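Local structure of GP37 (Pseudomonas phage phikz, 5FT0) at residues L125-V136 against L224-Y232; Y180-F190 against F213-V223. The protein inhibits the RNA degradosome of the phage's bacterial host, probably by binding RNase E. All blocks are in the same frame, centred on the assembly; numbering follows the deposited sequence.

Interaction 1: residues L125-V136 against L224-Y232; sequences LPVIEFMPGVHV and LFTIKIVRY
The Tyr232 side chain crosses Pro126 at about a right angle and sets its hydroxyl against the proline carbonyl. Its OH donates to Pro126 O at 2.5 Å, a very short bond, and the carbonyl oxygen lies at the ring edge, in plane. Leu125 slides past the same ring in the opposite direction, with CD1 3.7 Å from Tyr232 CZ. Leu249 of the second subunit packs on both Leu125 and Tyr232.

Further along, Glu129 and Lys228 form a hydrogen-bonded pair. The glutamate chain is extended, while the lysine bends at chi3 (75°), which turns its amine toward the carboxylate. Lys228 NZ meets Glu129 OE1 at 3.2 Å, a salt bridge with a weak hydrogen bond. Arg254 of the second subunit adds a long, weak ion pair to OE1.

The two segments are neighbouring strands, 122-132 and 220-232, in an antiparallel seven-stranded sheet. A classic beta bulge at Val127 and Ile128, both facing Val110, interrupts the first of them. Side chains alternate between the two faces. Ile128, Phe130, Pro132, Phe225, Ile227 and Ile229 share one face, where helix 158-187 packs on Phe225, Ile227 and Ile229. Ile128 and Ile227 lie side by side, pointing the same way, and their CG2 methyls touch at 3.8 Å. Phe225 has CG anti to its own N (chi1 -159°), which swings the ring toward Pro132. Pro132 CA makes an off-centre CH-pi contact, 4.1 Å from the Phe225 ring centroid. Phe130 crosses the far end of that ring, its CB 4.0 Å from Phe225 CZ.

On the other face Met131, a selenomethionine, runs beside Thr226, and its selenium touches Lys228 CB. A type II beta turn from Met131 to Val134 then carries the chain across strand 220-232 towards Ser212. Thr226 OG1 donates to Val134 O at 2.5 Å and is also hydrogen-bonded to Ser212 OG.

Interaction 2: residues Y180-F190 against F213-V223; sequences YTDYFANKLAF and FEGCHPDVEEV. With ARG (arginine), chain C.
A beta hairpin, strands 206-217 and 220-232, meets the end of helix 158-187 here and forms part of the pocket that holds a bound arginine. Helix 180-187 runs at 35° to strand 213-217. The hairpin ladder is seen in Gly215, whose N and O both pair with the backbone of Val223.

Phe184 is the central ring of the packing. Phe213 CB sits over one face, 3.4 Å from the ring centroid and only 7° off the normal. Leu188 CD1 covers the opposite face. Gly215 N and Val223 O lie at its edge, in plane. The Phe213 ring itself is slid aside from Phe184, with planes at 24° and little overlap. Thr181 OG1 comes to the edge of the Phe213 ring, 3.4 Å from CE1, while hydrogen-bonded to Ile177 O.

Past the helix, Leu188 O accepts from Cys216 N at 2.6 Å. The N-H points almost straight at the oxygen, but the donor stands above the carbonyl plane. A water lies within hydrogen-bonding distance of Phe184 O and Glu214 O and links helix and strand.

Phe190 is held between protein and ligand. Cys216 CB lies over one face, 3.6 Å from the ring centroid, and the CA of the bound arginine lies over the other. The cysteine sulfur is oblique to the ring. The Glu214 chain extends beyond CG and so brings OE1 to the ligand NH1, from which it accepts a very short bond of 2.5 Å. Glu222 OE2 is 2.7 Å from Glu214 OE1.

The pocket thus offers a flat aromatic face to the ligand's backbone end and a carboxylate to its guanidinium. The close approach of the two glutamates suggests that one of them probably carries a proton, and the nearby guanidinium may also ease their closeness.

In the fold
Along the chain, strand 122-132 comes first, and residues 125-136 are the first half of interaction 1. The chain then passes through helix 158-187, whose last turns, with the loop after them (180-190), begin interaction 2. Strands 197-202 and 206-217 follow, and 213-223 closes the 22-residue loop of interaction 2. Directly after it, 224-232 closes the larger loop of 87 residues, so interaction 2 is nested inside interaction 1. Strand 220-232 serves both. Interaction 1 joins neighbouring strands within the seven-stranded sheet, and interaction 2 ties the helix end to that sheet. They meet at Phe225, which packs on Tyr180 and Phe184, and where His135 touches Glu214.

Interaction 1: residues L125-V136 against L224-Y232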
loop_
_atom_site.group_PDB
_atom_site.type_symbol
_atom_site.label_atom_id
_atom_site.label_comp_id
_atom_site.label_asym_id
_atom_site.label_seq_id
_atom_site.Cartn_x
_atom_site.Cartn_y
_atom_site.Cartn_z
ATOM N N LEU A 125 6.771 -6.450 -8.195
ATOM C CA LEU A 125 8.218 -6.508 -8.323
ATOM C C LEU A 125 8.618 -5.656 -9.519
ATOM O O LEU A 125 8.357 -6.057 -10.665
ATOM C CB LEU A 125 8.690 -7.944 -8.507
ATOM C CG LEU A 125 10.209 -8.108 -8.588
ATOM C CD1 LEU A 125 10.854 -7.691 -7.277
ATOM C CD2 LEU A 125 10.578 -9.537 -8.943
ATOM N N PRO A 126 9.243 -4.497 -9.320
ATOM C CA PRO A 126 9.465 -3.577 -10.443
ATOM C C PRO A 126 10.534 -4.083 -11.401
ATOM O O PRO A 126 11.545 -4.655 -10.991
ATOM C CB PRO A 126 9.907 -2.274 -9.760
ATOM C CG PRO A 126 9.598 -2.457 -8.296
ATOM C CD PRO A 126 9.702 -3.929 -8.044
ATOM N N VAL A 127 10.292 -3.860 -12.693
ATOM C CA VAL A 127 11.251 -4.154 -13.750
ATOM C C VAL A 127 11.635 -2.890 -14.513
ATOM O O VAL A 127 12.820 -2.591 -14.687
ATOM C CB VAL A 127 10.712 -5.234 -14.716
ATOM C CG1 VAL A 127 11.618 -5.361 -15.932
ATOM C CG2 VAL A 127 10.586 -6.571 -14.000
ATOM N N ILE A 128 10.640 -2.139 -14.976
ATOM C CA ILE A 128 10.843 -0.847 -15.620
ATOM C C ILE A 128 10.082 0.192 -14.814
ATOM O O ILE A 128 8.884 0.028 -14.558
ATOM C CB ILE A 128 10.367 -0.851 -17.083
ATOM C CG1 ILE A 128 11.042 -1.975 -17.870
ATOM C CG2 ILE A 128 10.643 0.493 -17.732
ATOM C CD1 ILE A 128 10.457 -2.184 -19.248
ATOM N N GLU A 129 10.772 1.252 -14.409
ATOM C CA GLU A 129 10.156 2.327 -13.642
ATOM C C GLU A 129 10.310 3.635 -14.401
ATOM O O GLU A 129 11.433 4.057 -14.701
ATOM C CB GLU A 129 10.771 2.434 -12.246
ATOM C CG GLU A 129 10.152 3.529 -11.389
ATOM C CD GLU A 129 10.616 3.472 -9.947
ATOM O OE1 GLU A 129 11.209 2.444 -9.553
ATOM O OE2 GLU A 129 10.375 4.448 -9.205
ATOM N N PHE A 130 9.183 4.267 -14.717
ATOM C CA PHE A 130 9.192 5.599 -15.299
ATOM C C PHE A 130 9.318 6.631 -14.187
ATOM O O PHE A 130 8.600 6.562 -13.185
ATOM C CB PHE A 130 7.918 5.841 -16.110
ATOM C CG PHE A 130 7.714 4.857 -17.226
ATOM C CD1 PHE A 130 8.245 5.096 -18.483
ATOM C CD2 PHE A 130 6.994 3.691 -17.019
ATOM C CE1 PHE A 130 8.059 4.195 -19.512
ATOM C CE2 PHE A 130 6.806 2.786 -18.044
ATOM C CZ PHE A 130 7.339 3.038 -19.294
HETATM N N MSE A 131 10.236 7.577 -14.356
HETATM C CA MSE A 131 10.498 8.567 -13.319
HETATM C C MSE A 131 10.492 9.987 -13.879
HETATM O O MSE A 131 11.551 10.591 -14.063
HETATM C CB MSE A 131 11.835 8.275 -12.640
HETATM C CG MSE A 131 11.943 6.858 -12.082
HETATM SE SE MSE A 131 13.712 6.451 -11.370
HETATM C CE MSE A 131 13.747 7.713 -9.882
ATOM N N PRO A 132 9.298 10.521 -14.142
ATOM C CA PRO A 132 9.211 11.876 -14.697
ATOM C C PRO A 132 9.689 12.916 -13.697
ATOM O O PRO A 132 9.457 12.801 -12.492
ATOM C CB PRO A 132 7.718 12.037 -15.004
ATOM C CG PRO A 132 7.046 11.120 -14.045
ATOM C CD PRO A 132 7.968 9.942 -13.882
ATOM N N GLY A 133 10.366 13.938 -14.213
ATOM C CA GLY A 133 10.884 15.009 -13.389
ATOM C C GLY A 133 12.156 14.686 -12.637
ATOM O O GLY A 133 12.618 15.523 -11.850
ATOM N N VAL A 134 12.740 13.512 -12.852
ATOM C CA VAL A 134 13.942 13.081 -12.152
ATOM C C VAL A 134 15.050 12.877 -13.175
ATOM O O VAL A 134 14.804 12.383 -14.281
ATOM C CB VAL A 134 13.691 11.789 -11.346
ATOM C CG1 VAL A 134 14.973 11.301 -10.681
ATOM C CG2 VAL A 134 12.601 12.015 -10.309
ATOM N N HIS A 135 16.268 13.272 -12.805
ATOM C CA HIS A 135 17.466 13.014 -13.590
ATOM C C HIS A 135 18.466 12.269 -12.716
ATOM O O HIS A 135 18.573 12.540 -11.516
ATOM C CB HIS A 135 18.073 14.317 -14.111
ATOM C CG HIS A 135 19.091 14.124 -15.192
ATOM N ND1 HIS A 135 20.354 13.630 -14.949
ATOM C CD2 HIS A 135 19.034 14.375 -16.522
ATOM C CE1 HIS A 135 21.028 13.574 -16.084
ATOM N NE2 HIS A 135 20.250 14.023 -17.053
ATOM N N VAL A 136 19.195 11.324 -13.318
ATOM C CA VAL A 136 20.064 10.450 -12.532
ATOM C C VAL A 136 21.200 11.235 -11.884
ATOM O O VAL A 136 21.699 10.851 -10.819
ATOM C CB VAL A 136 20.599 9.294 -13.406
ATOM C CG1 VAL A 136 21.542 9.815 -14.480
ATOM C CG2 VAL A 136 21.291 8.244 -12.542
ATOM N N LEU A 224 12.689 17.085 -17.339
ATOM C CA LEU A 224 13.510 15.952 -16.940
ATOM C C LEU A 224 12.674 14.682 -16.959
ATOM O O LEU A 224 11.494 14.703 -16.598
ATOM C CB LEU A 224 14.102 16.157 -15.539
ATOM C CG LEU A 224 14.945 17.414 -15.306
ATOM C CD1 LEU A 224 15.405 17.479 -13.858
ATOM C CD2 LEU A 224 16.132 17.455 -16.253
ATOM N N PHE A 225 13.292 13.577 -17.371
ATOM C CA PHE A 225 12.626 12.283 -17.374
ATOM C C PHE A 225 13.680 11.192 -17.269
ATOM O O PHE A 225 14.706 11.243 -17.953
ATOM C CB PHE A 225 11.780 12.081 -18.640
ATOM C CG PHE A 225 10.711 11.028 -18.496
ATOM C CD1 PHE A 225 11.031 9.679 -18.528
ATOM C CD2 PHE A 225 9.386 11.391 -18.334
ATOM C CE1 PHE A 225 10.046 8.715 -18.394
ATOM C CE2 PHE A 225 8.396 10.431 -18.204
ATOM C CZ PHE A 225 8.728 9.094 -18.232
ATOM N N THR A 226 13.422 10.212 -16.408
ATOM C CA THR A 226 14.311 9.073 -16.233
ATOM C C THR A 226 13.511 7.784 -16.358
ATOM O O THR A 226 12.374 7.699 -15.884
ATOM C CB THR A 226 15.030 9.122 -14.869
ATOM O OG1 THR A 226 15.907 10.256 -14.825
ATOM C CG2 THR A 226 15.846 7.858 -14.636
ATOM N N ILE A 227 14.102 6.796 -17.022
ATOM C CA ILE A 227 13.581 5.437 -17.055
ATOM C C ILE A 227 14.592 4.539 -16.359
ATOM O O ILE A 227 15.777 4.544 -16.713
ATOM C CB ILE A 227 13.326 4.954 -18.495
ATOM C CG1 ILE A 227 12.317 5.865 -19.192
ATOM C CG2 ILE A 227 12.841 3.516 -18.491
ATOM C CD1 ILE A 227 11.993 5.438 -20.602
ATOM N N LYS A 228 14.131 3.785 -15.367
ATOM C CA LYS A 228 14.974 2.845 -14.642
ATOM C C LYS A 228 14.578 1.428 -15.017
ATOM O O LYS A 228 13.389 1.093 -15.024
ATOM C CB LYS A 228 14.858 3.033 -13.128
ATOM C CG LYS A 228 15.728 2.055 -12.338
ATOM C CD LYS A 228 15.616 2.263 -10.835
ATOM C CE LYS A 228 14.308 1.734 -10.290
ATOM N NZ LYS A 228 14.239 1.871 -8.808
ATOM N N ILE A 229 15.571 0.603 -15.335
ATOM C CA ILE A 229 15.370 -0.807 -15.632
ATOM C C ILE A 229 16.207 -1.614 -14.650
ATOM O O ILE A 229 17.382 -1.298 -14.421
ATOM C CB ILE A 229 15.743 -1.140 -17.087
ATOM C CG1 ILE A 229 14.938 -0.258 -18.043
ATOM C CG2 ILE A 229 15.484 -2.611 -17.381
ATOM C CD1 ILE A 229 15.311 -0.433 -19.490
ATOM N N VAL A 230 15.602 -2.645 -14.067
ATOM C CA VAL A 230 16.237 -3.448 -13.029
ATOM C C VAL A 230 16.358 -4.882 -13.523
ATOM O O VAL A 230 15.372 -5.473 -13.977
ATOM C CB VAL A 230 15.446 -3.402 -11.708
ATOM C CG1 VAL A 230 16.185 -4.175 -10.619
ATOM C CG2 VAL A 230 15.205 -1.962 -11.283
ATOM N N ARG A 231 17.565 -5.431 -13.437
ATOM C CA ARG A 231 17.792 -6.861 -13.588
ATOM C C ARG A 231 18.185 -7.424 -12.232
ATOM O O ARG A 231 19.103 -6.908 -11.587
ATOM C CB ARG A 231 18.885 -7.159 -14.612
ATOM C CG ARG A 231 19.089 -8.649 -14.853
ATOM C CD ARG A 231 20.493 -8.933 -15.349
ATOM N NE ARG A 231 20.605 -10.251 -15.969
ATOM C CZ ARG A 231 21.070 -11.334 -15.353
ATOM N NH1 ARG A 231 21.473 -11.265 -14.091
ATOM N NH2 ARG A 231 21.135 -12.488 -16.002
ATOM N N TYR A 232 17.489 -8.468 -11.801
ATOM C CA TYR A 232 17.750 -9.063 -10.504
ATOM C C TYR A 232 18.802 -10.165 -10.641
ATOM O O TYR A 232 19.292 -10.454 -11.735
ATOM C CB TYR A 232 16.439 -9.550 -9.893
ATOM C CG TYR A 232 15.476 -8.407 -9.645
ATOM C CD1 TYR A 232 15.617 -7.586 -8.531
ATOM C CD2 TYR A 232 14.450 -8.126 -10.539
ATOM C CE1 TYR A 232 14.755 -6.532 -8.304
ATOM C CE2 TYR A 232 13.578 -7.072 -10.320
ATOM C CZ TYR A 232 13.737 -6.279 -9.202
ATOM O OH TYR A 232 12.878 -5.229 -8.978
#

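Interaction 2: residues Y180-F190 against F213-V223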
loop_
_atom_site.group_PDB
_atom_site.type_symbol
_atom_site.label_atom_id
_atom_site.label_comp_id
_atom_site.label_asym_id
_atom_site.label_seq_id
_atom_site.Cartn_x
_atom_site.Cartn_y
_atom_site.Cartn_z
ATOM N N TYR A 180 11.976 7.311 -26.370
ATOM C CA TYR A 180 12.218 8.442 -25.483
ATOM C C TYR A 180 13.460 9.212 -25.907
ATOM O O TYR A 180 13.487 10.447 -25.833
ATOM C CB TYR A 180 12.348 7.963 -24.036
ATOM C CG TYR A 180 11.021 7.854 -23.331
ATOM C CD1 TYR A 180 10.224 6.728 -23.478
ATOM C CD2 TYR A 180 10.549 8.894 -22.545
ATOM C CE1 TYR A 180 9.002 6.631 -22.846
ATOM C CE2 TYR A 180 9.328 8.808 -21.909
ATOM C CZ TYR A 180 8.557 7.675 -22.065
ATOM O OH TYR A 180 7.339 7.586 -21.433
ATOM N N THR A 181 14.495 8.499 -26.357
ATOM C CA THR A 181 15.714 9.160 -26.812
ATOM C C THR A 181 15.439 10.040 -28.026
ATOM O O THR A 181 15.880 11.192 -28.086
ATOM C CB THR A 181 16.783 8.118 -27.136
ATOM O OG1 THR A 181 17.027 7.307 -25.978
ATOM C CG2 THR A 181 18.078 8.795 -27.558
ATOM N N ASP A 182 14.698 9.510 -29.002
ATOM C CA ASP A 182 14.379 10.288 -30.194
ATOM C C ASP A 182 13.452 11.450 -29.864
ATOM O O ASP A 182 13.643 12.567 -30.360
ATOM C CB ASP A 182 13.755 9.387 -31.260
ATOM C CG ASP A 182 14.749 8.409 -31.849
ATOM O OD1 ASP A 182 15.969 8.639 -31.704
ATOM O OD2 ASP A 182 14.310 7.416 -32.464
ATOM N N TYR A 183 12.439 11.209 -29.026
ATOM C CA TYR A 183 11.490 12.269 -28.699
ATOM C C TYR A 183 12.193 13.460 -28.060
ATOM O O TYR A 183 11.953 14.612 -28.437
ATOM C CB TYR A 183 10.390 11.745 -27.778
ATOM C CG TYR A 183 9.274 12.744 -27.599
ATOM C CD1 TYR A 183 8.195 12.768 -28.470
ATOM C CD2 TYR A 183 9.308 13.680 -26.571
ATOM C CE1 TYR A 183 7.174 13.687 -28.320
ATOM C CE2 TYR A 183 8.291 14.607 -26.413
ATOM C CZ TYR A 183 7.226 14.604 -27.291
ATOM O OH TYR A 183 6.211 15.524 -27.146
ATOM N N PHE A 184 13.066 13.205 -27.085
ATOM C CA PHE A 184 13.763 14.310 -26.433
ATOM C C PHE A 184 14.711 15.013 -27.396
ATOM O O PHE A 184 14.807 16.245 -27.391
ATOM C CB PHE A 184 14.514 13.805 -25.200
ATOM C CG PHE A 184 13.717 13.906 -23.931
ATOM C CD1 PHE A 184 12.796 12.925 -23.589
ATOM C CD2 PHE A 184 13.879 14.992 -23.084
ATOM C CE1 PHE A 184 12.056 13.025 -22.421
ATOM C CE2 PHE A 184 13.141 15.100 -21.916
ATOM C CZ PHE A 184 12.230 14.113 -21.582
ATOM N N ALA A 185 15.403 14.251 -28.246
ATOM C CA ALA A 185 16.385 14.853 -29.143
ATOM C C ALA A 185 15.719 15.634 -30.269
ATOM O O ALA A 185 16.243 16.666 -30.706
ATOM C CB ALA A 185 17.304 13.775 -29.713
ATOM N N ASN A 186 14.563 15.170 -30.748
ATOM C CA ASN A 186 13.918 15.770 -31.911
ATOM C C ASN A 186 12.740 16.669 -31.565
ATOM O O ASN A 186 12.458 17.608 -32.316
ATOM C CB ASN A 186 13.435 14.676 -32.871
ATOM C CG ASN A 186 14.554 13.754 -33.315
ATOM O OD1 ASN A 186 15.689 14.187 -33.511
ATOM N ND2 ASN A 186 14.239 12.470 -33.469
ATOM N N LYS A 187 12.044 16.413 -30.457
ATOM C CA LYS A 187 10.839 17.155 -30.113
ATOM C C LYS A 187 11.013 18.092 -28.930
ATOM O O LYS A 187 10.171 18.975 -28.736
ATOM C CB LYS A 187 9.683 16.189 -29.813
ATOM C CG LYS A 187 9.509 15.097 -30.850
ATOM C CD LYS A 187 9.056 15.687 -32.163
ATOM C CE LYS A 187 8.578 14.606 -33.120
ATOM N NZ LYS A 187 7.871 15.196 -34.291
ATOM N N LEU A 188 12.064 17.921 -28.131
ATOM C CA LEU A 188 12.340 18.775 -26.981
ATOM C C LEU A 188 13.761 19.307 -27.058
ATOM O O LEU A 188 14.459 19.431 -26.047
ATOM C CB LEU A 188 12.113 18.019 -25.673
ATOM C CG LEU A 188 10.722 17.416 -25.460
ATOM C CD1 LEU A 188 10.701 16.535 -24.210
ATOM C CD2 LEU A 188 9.662 18.512 -25.368
ATOM N N ALA A 189 14.202 19.639 -28.268
ATOM C CA ALA A 189 15.611 19.918 -28.509
ATOM C C ALA A 189 16.010 21.295 -27.996
ATOM O O ALA A 189 15.259 22.267 -28.117
ATOM C CB ALA A 189 15.921 19.815 -30.000
ATOM N N PHE A 190 17.204 21.368 -27.416
ATOM C CA PHE A 190 17.867 22.629 -27.134
ATOM C C PHE A 190 18.644 23.084 -28.364
ATOM O O PHE A 190 19.013 22.281 -29.226
ATOM C CB PHE A 190 18.829 22.500 -25.951
ATOM C CG PHE A 190 18.159 22.232 -24.635
ATOM C CD1 PHE A 190 17.697 23.278 -23.854
ATOM C CD2 PHE A 190 18.022 20.934 -24.161
ATOM C CE1 PHE A 190 17.088 23.038 -22.634
ATOM C CE2 PHE A 190 17.415 20.687 -22.941
ATOM C CZ PHE A 190 16.948 21.741 -22.176
ATOM N N PHE A 213 17.031 12.031 -19.340
ATOM C CA PHE A 213 16.844 12.903 -20.488
ATOM C C PHE A 213 16.563 14.318 -20.012
ATOM O O PHE A 213 15.967 14.528 -18.953
ATOM C CB PHE A 213 15.694 12.419 -21.381
ATOM C CG PHE A 213 15.811 10.978 -21.789
ATOM C CD1 PHE A 213 16.569 10.615 -22.890
ATOM C CD2 PHE A 213 15.164 9.988 -21.073
ATOM C CE1 PHE A 213 16.680 9.294 -23.266
ATOM C CE2 PHE A 213 15.270 8.661 -21.445
ATOM C CZ PHE A 213 16.030 8.314 -22.543
ATOM N N GLU A 214 17.001 15.288 -20.813
ATOM C CA GLU A 214 16.755 16.701 -20.566
ATOM C C GLU A 214 16.090 17.285 -21.800
ATOM O O GLU A 214 16.598 17.121 -22.913
ATOM C CB GLU A 214 18.056 17.452 -20.261
ATOM C CG GLU A 214 18.854 16.879 -19.107
ATOM C CD GLU A 214 20.262 17.441 -19.045
ATOM O OE1 GLU A 214 20.442 18.536 -18.477
ATOM O OE2 GLU A 214 21.191 16.791 -19.572
ATOM N N GLY A 215 14.967 17.966 -21.607
ATOM C CA GLY A 215 14.175 18.465 -22.712
ATOM C C GLY A 215 13.967 19.964 -22.635
ATOM O O GLY A 215 13.837 20.536 -21.552
ATOM N N CYS A 216 13.925 20.595 -23.805
ATOM C CA CYS A 216 13.623 22.013 -23.913
ATOM C C CYS A 216 12.132 22.200 -24.168
ATOM O O CYS A 216 11.573 21.598 -25.089
ATOM C CB CYS A 216 14.437 22.649 -25.039
ATOM S SG CYS A 216 14.221 24.430 -25.210
ATOM N N HIS A 217 11.496 23.030 -23.347
ATOM C CA HIS A 217 10.088 23.357 -23.481
ATOM C C HIS A 217 9.925 24.862 -23.324
ATOM O O HIS A 217 10.596 25.472 -22.483
ATOM C CB HIS A 217 9.250 22.613 -22.429
ATOM C CG HIS A 217 7.772 22.779 -22.596
ATOM N ND1 HIS A 217 7.095 23.903 -22.174
ATOM C CD2 HIS A 217 6.838 21.952 -23.124
ATOM C CE1 HIS A 217 5.809 23.767 -22.447
ATOM N NE2 HIS A 217 5.626 22.591 -23.022
ATOM N N PRO A 218 9.054 25.488 -24.118
ATOM C CA PRO A 218 8.990 26.961 -24.124
ATOM C C PRO A 218 8.625 27.591 -22.787
ATOM O O PRO A 218 8.951 28.764 -22.575
ATOM C CB PRO A 218 7.920 27.259 -25.185
ATOM C CG PRO A 218 7.906 26.054 -26.060
ATOM C CD PRO A 218 8.204 24.891 -25.163
ATOM N N ASP A 219 7.970 26.864 -21.882
ATOM C CA ASP A 219 7.411 27.460 -20.675
ATOM C C ASP A 219 8.222 27.178 -19.417
ATOM O O ASP A 219 7.913 27.740 -18.361
ATOM C CB ASP A 219 5.972 26.976 -20.469
ATOM C CG ASP A 219 5.042 27.437 -21.574
ATOM O OD1 ASP A 219 5.334 28.479 -22.199
ATOM O OD2 ASP A 219 4.020 26.762 -21.818
ATOM N N VAL A 220 9.243 26.326 -19.491
ATOM C CA VAL A 220 10.007 25.933 -18.316
ATOM C C VAL A 220 11.486 25.930 -18.667
ATOM O O VAL A 220 11.872 25.885 -19.838
ATOM C CB VAL A 220 9.589 24.545 -17.780
ATOM C CG1 VAL A 220 8.150 24.570 -17.279
ATOM C CG2 VAL A 220 9.775 23.490 -18.853
ATOM N N GLU A 221 12.320 25.975 -17.626
ATOM C CA GLU A 221 13.760 25.913 -17.844
ATOM C C GLU A 221 14.166 24.578 -18.451
ATOM O O GLU A 221 15.050 24.524 -19.315
ATOM C CB GLU A 221 14.506 26.148 -16.530
ATOM C CG GLU A 221 14.349 27.552 -15.969
ATOM C CD GLU A 221 15.448 27.919 -14.990
ATOM O OE1 GLU A 221 16.156 27.008 -14.506
ATOM O OE2 GLU A 221 15.606 29.125 -14.706
ATOM N N GLU A 222 13.517 23.494 -18.030
ATOM C CA GLU A 222 13.976 22.163 -18.394
ATOM C C GLU A 222 12.881 21.145 -18.110
ATOM O O GLU A 222 12.133 21.282 -17.140
ATOM C CB GLU A 222 15.240 21.815 -17.607
ATOM C CG GLU A 222 16.054 20.678 -18.156
ATOM C CD GLU A 222 17.341 20.500 -17.381
ATOM O OE1 GLU A 222 17.332 20.740 -16.154
ATOM O OE2 GLU A 222 18.361 20.138 -17.998
ATOM N N VAL A 223 12.794 20.127 -18.962
ATOM C CA VAL A 223 11.971 18.951 -18.711
ATOM C C VAL A 223 12.904 17.777 -18.453
ATOM O O VAL A 223 13.808 17.510 -19.254
ATOM C CB VAL A 223 11.023 18.653 -19.885
ATOM C CG1 VAL A 223 10.224 17.392 -19.602
ATOM C CG2 VAL A 223 10.096 19.835 -20.125
HETATM N N ARG C . 20.216 20.328 -21.549
HETATM C CA ARG C . 20.741 21.669 -21.764
HETATM C C ARG C . 21.871 21.648 -22.790
HETATM O O ARG C . 22.629 20.682 -22.882
HETATM C CB ARG C . 21.227 22.262 -20.443
HETATM C CG ARG C . 22.250 21.390 -19.739
HETATM C CD ARG C . 22.538 21.876 -18.335
HETATM N NE ARG C . 23.610 21.096 -17.722
HETATM C CZ ARG C . 23.427 19.940 -17.093
HETATM N NH1 ARG C . 22.210 19.425 -16.986
HETATM N NH2 ARG C . 24.462 19.298 -16.568
HETATM O OXT ARG C . 22.050 22.593 -23.557
HETATM O O HOH W 1 16.753 17.124 -25.583
#